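Glucanase (PDB 5GXX) probably hydrolyses internal beta-1,4 linkages of cellulose as a family 9 endoglucanase of the cellulosome, with a cellulose-binding type module behind its catalytic domain. Local coordinates at residues A[484-489]-A[527-532]; A[583-588]-A[596-601]. The protein carries 1 engineered substitution. All coordinates share one frame; numbering follows the deposited sequence.

Interaction 1 (A[484-489]-A[527-532]). With CA (calcium ion), chain D.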
loop_
_atom_site.group_PDB
_atom_site.type_symbol
_atom_site.label_atom_id
_atom_site.label_comp_id
_atom_site.label_asym_id
_atom_site.label_seq_id
_atom_site.Cartn_x
_atom_site.Cartn_y
_atom_site.Cartn_z
ATOM N N ASN A 484 18.157 12.883 19.175
ATOM C CA ASN A 484 19.048 12.004 19.928
ATOM C C ASN A 484 18.293 11.017 20.816
ATOM O O ASN A 484 17.244 11.355 21.385
ATOM C CB ASN A 484 19.990 12.844 20.794
ATOM C CG ASN A 484 20.932 13.721 19.986
ATOM O OD1 ASN A 484 21.106 13.554 18.780
ATOM N ND2 ASN A 484 21.584 14.659 20.675
ATOM N N TYR A 485 18.827 9.794 20.905
ATOM C CA TYR A 485 18.315 8.778 21.820
ATOM C C TYR A 485 19.412 8.466 22.844
ATOM O O TYR A 485 20.460 7.927 22.489
ATOM C CB TYR A 485 17.919 7.487 21.071
ATOM C CG TYR A 485 17.270 6.468 21.988
ATOM C CD1 TYR A 485 18.044 5.530 22.677
ATOM C CD2 TYR A 485 15.886 6.454 22.178
ATOM C CE1 TYR A 485 17.446 4.616 23.550
ATOM C CE2 TYR A 485 15.289 5.538 23.033
ATOM C CZ TYR A 485 16.072 4.627 23.715
ATOM O OH TYR A 485 15.417 3.750 24.555
ATOM N N TYR A 486 19.163 8.820 24.104
ATOM C CA TYR A 486 20.146 8.707 25.173
ATOM C C TYR A 486 19.942 7.477 26.049
ATOM O O TYR A 486 18.815 7.152 26.435
ATOM C CB TYR A 486 20.085 9.934 26.093
ATOM C CG TYR A 486 20.357 11.261 25.437
ATOM C CD1 TYR A 486 21.660 11.739 25.299
ATOM C CD2 TYR A 486 19.310 12.056 24.995
ATOM C CE1 TYR A 486 21.920 12.971 24.712
ATOM C CE2 TYR A 486 19.563 13.289 24.413
ATOM C CZ TYR A 486 20.866 13.736 24.273
ATOM O OH TYR A 486 21.097 14.964 23.691
ATOM N N MET A 487 21.063 6.854 26.396
ATOM C CA MET A 487 21.098 5.639 27.202
ATOM C C MET A 487 22.101 5.775 28.339
ATOM O O MET A 487 23.079 6.513 28.220
ATOM C CB MET A 487 21.561 4.467 26.336
ATOM C CG MET A 487 20.723 4.241 25.103
ATOM S SD MET A 487 21.654 3.266 23.907
ATOM C CE MET A 487 22.527 4.543 22.989
ATOM N N ASP A 488 21.871 5.014 29.406
ATOM C CA ASP A 488 22.850 4.829 30.467
ATOM C C ASP A 488 23.404 3.416 30.291
ATOM O O ASP A 488 22.658 2.442 30.350
ATOM C CB ASP A 488 22.182 5.005 31.835
ATOM C CG ASP A 488 23.165 4.939 32.992
ATOM O OD1 ASP A 488 24.236 4.323 32.842
ATOM O OD2 ASP A 488 22.861 5.519 34.058
ATOM N N LEU A 489 24.707 3.324 30.047
ATOM C CA LEU A 489 25.343 2.037 29.775
ATOM C C LEU A 489 26.083 1.481 30.987
ATOM O O LEU A 489 26.930 0.595 30.841
ATOM C CB LEU A 489 26.278 2.146 28.565
ATOM C CG LEU A 489 25.641 2.516 27.213
ATOM C CD1 LEU A 489 26.682 2.395 26.111
ATOM C CD2 LEU A 489 24.419 1.676 26.885
ATOM N N ILE A 527 26.748 7.962 30.264
ATOM C CA ILE A 527 25.670 8.371 29.355
ATOM C C ILE A 527 26.156 8.441 27.915
ATOM O O ILE A 527 27.148 9.102 27.600
ATOM C CB ILE A 527 25.030 9.738 29.721
ATOM C CG1 ILE A 527 24.661 9.820 31.209
ATOM C CG2 ILE A 527 23.824 10.018 28.816
ATOM C CD1 ILE A 527 23.820 8.673 31.743
ATOM N N TYR A 528 25.439 7.740 27.043
ATOM C CA TYR A 528 25.798 7.662 25.636
ATOM C C TYR A 528 24.556 7.939 24.792
ATOM O O TYR A 528 23.434 7.901 25.309
ATOM C CB TYR A 528 26.360 6.271 25.310
ATOM C CG TYR A 528 27.721 5.981 25.905
ATOM C CD1 TYR A 528 27.872 5.673 27.252
ATOM C CD2 TYR A 528 28.852 5.996 25.101
ATOM C CE1 TYR A 528 29.134 5.411 27.791
ATOM C CE2 TYR A 528 30.113 5.728 25.619
ATOM C CZ TYR A 528 30.242 5.438 26.963
ATOM O OH TYR A 528 31.497 5.180 27.459
ATOM N N TYR A 529 24.745 8.219 23.505
ATOM C CA TYR A 529 23.592 8.438 22.628
ATOM C C TYR A 529 23.877 8.073 21.178
ATOM O O TYR A 529 25.031 8.000 20.741
ATOM C CB TYR A 529 23.109 9.900 22.699
ATOM C CG TYR A 529 24.078 10.904 22.120
ATOM C CD1 TYR A 529 25.208 11.302 22.834
ATOM C CD2 TYR A 529 23.892 11.435 20.850
ATOM C CE1 TYR A 529 26.119 12.212 22.302
ATOM C CE2 TYR A 529 24.781 12.361 20.317
ATOM C CZ TYR A 529 25.892 12.740 21.042
ATOM O OH TYR A 529 26.768 13.648 20.492
ATOM N N ILE A 530 22.796 7.887 20.432
ATOM C CA ILE A 530 22.869 7.904 18.977
ATOM C C ILE A 530 22.083 9.120 18.518
ATOM O O ILE A 530 21.124 9.551 19.178
ATOM C CB ILE A 530 22.351 6.606 18.305
ATOM C CG1 ILE A 530 20.888 6.321 18.664
ATOM C CG2 ILE A 530 23.283 5.448 18.658
ATOM C CD1 ILE A 530 20.236 5.176 17.865
ATOM N N LYS A 531 22.556 9.691 17.419
ATOM C CA LYS A 531 21.856 10.777 16.760
ATOM C C LYS A 531 21.328 10.209 15.451
ATOM O O LYS A 531 22.073 9.572 14.704
ATOM C CB LYS A 531 22.809 11.932 16.448
ATOM C CG LYS A 531 22.130 13.048 15.653
ATOM C CD LYS A 531 23.070 14.223 15.419
ATOM C CE LYS A 531 23.266 15.074 16.670
ATOM N NZ LYS A 531 21.974 15.571 17.237
ATOM N N ILE A 532 20.058 10.496 15.183
ATOM C CA ILE A 532 19.383 10.165 13.928
ATOM C C ILE A 532 19.287 11.481 13.161
ATOM O O ILE A 532 18.667 12.422 13.655
ATOM C CB ILE A 532 17.961 9.598 14.200
ATOM C CG1 ILE A 532 17.960 8.217 14.890
ATOM C CG2 ILE A 532 17.183 9.462 12.909
ATOM C CD1 ILE A 532 18.585 8.159 16.272
HETATM CA CA CA D . 20.723 1.169 30.455
HETATM O O HOH W 1 23.474 16.532 19.481
HETATM O O HOH W 2 20.671 0.552 28.155
#
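K531 starts with CG anti to the backbone N (chi1 175°), runs straight to CD, then bends at chi3 and chi4, and these bends bring NZ to N484 OD1. N484 has CG anti to its carbonyl carbon, which turns the amide to meet it. The two residues face each other across an antiparallel strand pair in the beta-sandwich of the cellulose-binding type module. K531 NZ donates to N484 OD1 at 2.7 Å, tilted 20° from the carbonyl plane. A water bridges the lysine NZ and the N484 amide nitrogen, and S482 and the ring of F589 also meet the ammonium group. N484 ND2 also donates to Y486 OH, 3.1 Å away in an almost straight bond. Three partners thus fix the rotation of the amide.

Y486 and Y529 are the next non-hydrogen-bonded pair, on the same face as N484 and K531. Their side chains lie side by side and the rings meet obliquely, planes 44° apart. Y486 CD1 touches Y529 CB at 3.5 Å. The opposite face carries Y485, M487, Y528 and I530, and Y485, M487 and I530 pack on strand 549-557 of the other sheet. M487 N donates to Y528 O at 2.8 Å, and Y528 N returns a bond to M487 O. Y485 and I530 make a second such exchange. M487 bends at chi3, which brings CE to the backbone at Y529, 4.1 Å from Y529 CA, with I530 CG2 further off. Just past the strand, L489 CD1 sits over one face of the Y528 ring, a CH-pi contact. D488 turns its carboxylate to T490, while I527 CD1 packs on the D488 carboxylate. The D488 backbone serves the metal: D488 O binds calcium at 2.3 Å, alongside E491, D566, N569, D570 and a water.

Interaction 2 (A[583-588]-A[596-601])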
loop_
_atom_site.group_PDB
_atom_site.type_symbol
_atom_site.label_atom_id
_atom_site.label_comp_id
_atom_site.label_asym_id
_atom_site.label_seq_id
_atom_site.Cartn_x
_atom_site.Cartn_y
_atom_site.Cartn_z
ATOM N N THR A 583 7.406 12.681 22.839
ATOM C CA THR A 583 8.331 12.590 23.956
ATOM C C THR A 583 9.321 13.742 23.976
ATOM O O THR A 583 9.978 14.054 22.975
ATOM C CB THR A 583 9.120 11.258 24.019
ATOM O OG1 THR A 583 10.146 11.378 25.012
ATOM C CG2 THR A 583 9.763 10.906 22.659
ATOM N N LYS A 584 9.470 14.333 25.155
ATOM C CA LYS A 584 10.431 15.414 25.280
ATOM C C LYS A 584 11.843 14.901 25.517
ATOM O O LYS A 584 12.795 15.675 25.454
ATOM C CB LYS A 584 9.995 16.373 26.390
ATOM C CG LYS A 584 10.154 15.797 27.788
ATOM C CD LYS A 584 9.367 16.645 28.771
ATOM C CE LYS A 584 9.960 16.542 30.156
ATOM N NZ LYS A 584 9.548 17.741 30.935
ATOM N N TYR A 585 11.979 13.589 25.732
ATOM C CA TYR A 585 13.277 12.989 26.044
ATOM C C TYR A 585 14.108 12.483 24.856
ATOM O O TYR A 585 15.194 11.919 25.044
ATOM C CB TYR A 585 13.105 11.901 27.104
ATOM C CG TYR A 585 12.343 12.354 28.325
ATOM C CD1 TYR A 585 12.936 13.197 29.263
ATOM C CD2 TYR A 585 11.041 11.922 28.555
ATOM C CE1 TYR A 585 12.249 13.608 30.399
ATOM C CE2 TYR A 585 10.349 12.323 29.689
ATOM C CZ TYR A 585 10.957 13.166 30.599
ATOM O OH TYR A 585 10.265 13.562 31.723
ATOM N N MET A 586 13.584 12.672 23.648
ATOM C CA MET A 586 14.345 12.488 22.412
ATOM C C MET A 586 14.408 13.850 21.712
ATOM O O MET A 586 13.661 14.131 20.773
ATOM C CB MET A 586 13.739 11.394 21.524
ATOM C CG MET A 586 13.714 10.005 22.187
ATOM S SD MET A 586 12.896 8.686 21.246
ATOM C CE MET A 586 13.819 8.761 19.710
ATOM N N PRO A 587 15.309 14.715 22.203
ATOM C CA PRO A 587 15.302 16.106 21.742
ATOM C C PRO A 587 15.623 16.250 20.259
ATOM O O PRO A 587 16.387 15.466 19.693
ATOM C CB PRO A 587 16.372 16.767 22.617
ATOM C CG PRO A 587 17.309 15.645 22.968
ATOM C CD PRO A 587 16.394 14.470 23.171
ATOM N N VAL A 588 15.011 17.262 19.651
ATOM C CA VAL A 588 15.181 17.576 18.239
ATOM C C VAL A 588 16.084 18.792 18.114
ATOM O O VAL A 588 15.978 19.730 18.920
ATOM C CB VAL A 588 13.814 17.877 17.609
ATOM C CG1 VAL A 588 13.972 18.264 16.138
ATOM C CG2 VAL A 588 12.854 16.683 17.774
ATOM N N PHE A 596 13.493 21.354 20.475
ATOM C CA PHE A 596 12.462 20.750 21.317
ATOM C C PHE A 596 13.058 19.753 22.308
ATOM O O PHE A 596 13.981 19.024 21.967
ATOM C CB PHE A 596 11.398 20.059 20.459
ATOM C CG PHE A 596 10.251 19.516 21.259
ATOM C CD1 PHE A 596 9.259 20.365 21.727
ATOM C CD2 PHE A 596 10.208 18.177 21.621
ATOM C CE1 PHE A 596 8.210 19.875 22.500
ATOM C CE2 PHE A 596 9.165 17.675 22.386
ATOM C CZ PHE A 596 8.164 18.528 22.832
ATOM N N GLY A 597 12.533 19.716 23.529
ATOM C CA GLY A 597 12.842 18.605 24.435
ATOM C C GLY A 597 13.922 18.925 25.448
ATOM O O GLY A 597 14.276 20.088 25.636
ATOM N N GLU A 598 14.447 17.882 26.086
ATOM C CA GLU A 598 15.381 17.998 27.193
ATOM C C GLU A 598 16.539 17.035 26.961
ATOM O O GLU A 598 16.391 16.051 26.238
ATOM C CB GLU A 598 14.678 17.648 28.509
ATOM C CG GLU A 598 13.736 18.719 29.039
ATOM C CD GLU A 598 12.934 18.268 30.250
ATOM O OE1 GLU A 598 13.252 17.213 30.845
ATOM O OE2 GLU A 598 11.978 18.985 30.615
ATOM N N VAL A 599 17.682 17.328 27.575
ATOM C CA VAL A 599 18.854 16.468 27.503
ATOM C C VAL A 599 19.224 16.010 28.911
ATOM O O VAL A 599 18.801 16.648 29.886
ATOM C CB VAL A 599 20.055 17.188 26.850
ATOM C CG1 VAL A 599 19.672 17.769 25.505
ATOM C CG2 VAL A 599 20.575 18.298 27.757
ATOM N N PRO A 600 19.987 14.905 29.022
ATOM C CA PRO A 600 20.444 14.458 30.340
ATOM C C PRO A 600 21.259 15.524 31.061
ATOM O O PRO A 600 22.221 16.046 30.501
ATOM C CB PRO A 600 21.343 13.266 30.017
ATOM C CG PRO A 600 20.836 12.751 28.707
ATOM C CD PRO A 600 20.444 13.992 27.954
ATOM N N GLY A 601 20.875 15.833 32.297
ATOM C CA GLY A 601 21.615 16.803 33.102
ATOM C C GLY A 601 21.223 18.240 32.811
ATOM O O GLY A 601 21.785 19.173 33.392
#
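K584 and E598 send extended side chains obliquely across one another, and their charged ends meet in a salt bridge. K584 NZ lies 2.7 Å from E598 OE2 and reaches it from above the carboxylate plane, 45° out of it. K584 CG stands between the backbone N and the carbonyl carbon (chi1 72°), which places it over the centre of one face of the Y585 ring. That ring runs beside E598, pointing the same way, with its plane nearly perpendicular to the carboxylate. Y585 CE1 comes to 3.8 Å from E598 OE1.

Below this charged pair the backbones join. E598 N donates to K584 O at 2.8 Å. T583 OG1 accepts from Y585 N, an ST turn. At the other end V588 and F596 close a short antiparallel hydrogen-bonded pair, where the hairpin of strands 588-590 and 593-596 begins and ends at the edge of the five-stranded sheet. V588 N donates to F596 O at 3.1 Å, and the return bond is weak.

F596 turns its ring back toward the threonine, with T583 O at the ring edge, in plane. G597 CA comes to 3.1 Å from K584 O, and its positive phi (99°) lets the chain pass close by. P587 crosses V599 at about a right angle, and P587 CG lies 3.4 Å from E598 O, a buried carbonyl with no polar partner.

How the interactions relate
From the N terminus, the chain passes through the family 9 catalytic region and then enters the beta-sandwich. Interaction 1 comes first: strand 481-488 leaves, and strand 527-534 returns beside it, closing a loop of 37 residues. Interaction 2 follows and closes a loop of seven residues in the hairpin of strands 588-590 and 593-596; the two loops neither nest nor cross. Segment 583-588 leads from strand 581-583 of the six-stranded sheet to strand 588-590 of the five-stranded sheet, linking the sheets. Strand 481-488 joins the two contacts: N484 N is probably bonded to P587 O, and Y486 packs on P587 and P600. Interaction 1 lies at the middle of the five-stranded sheet and interaction 2 at its edge.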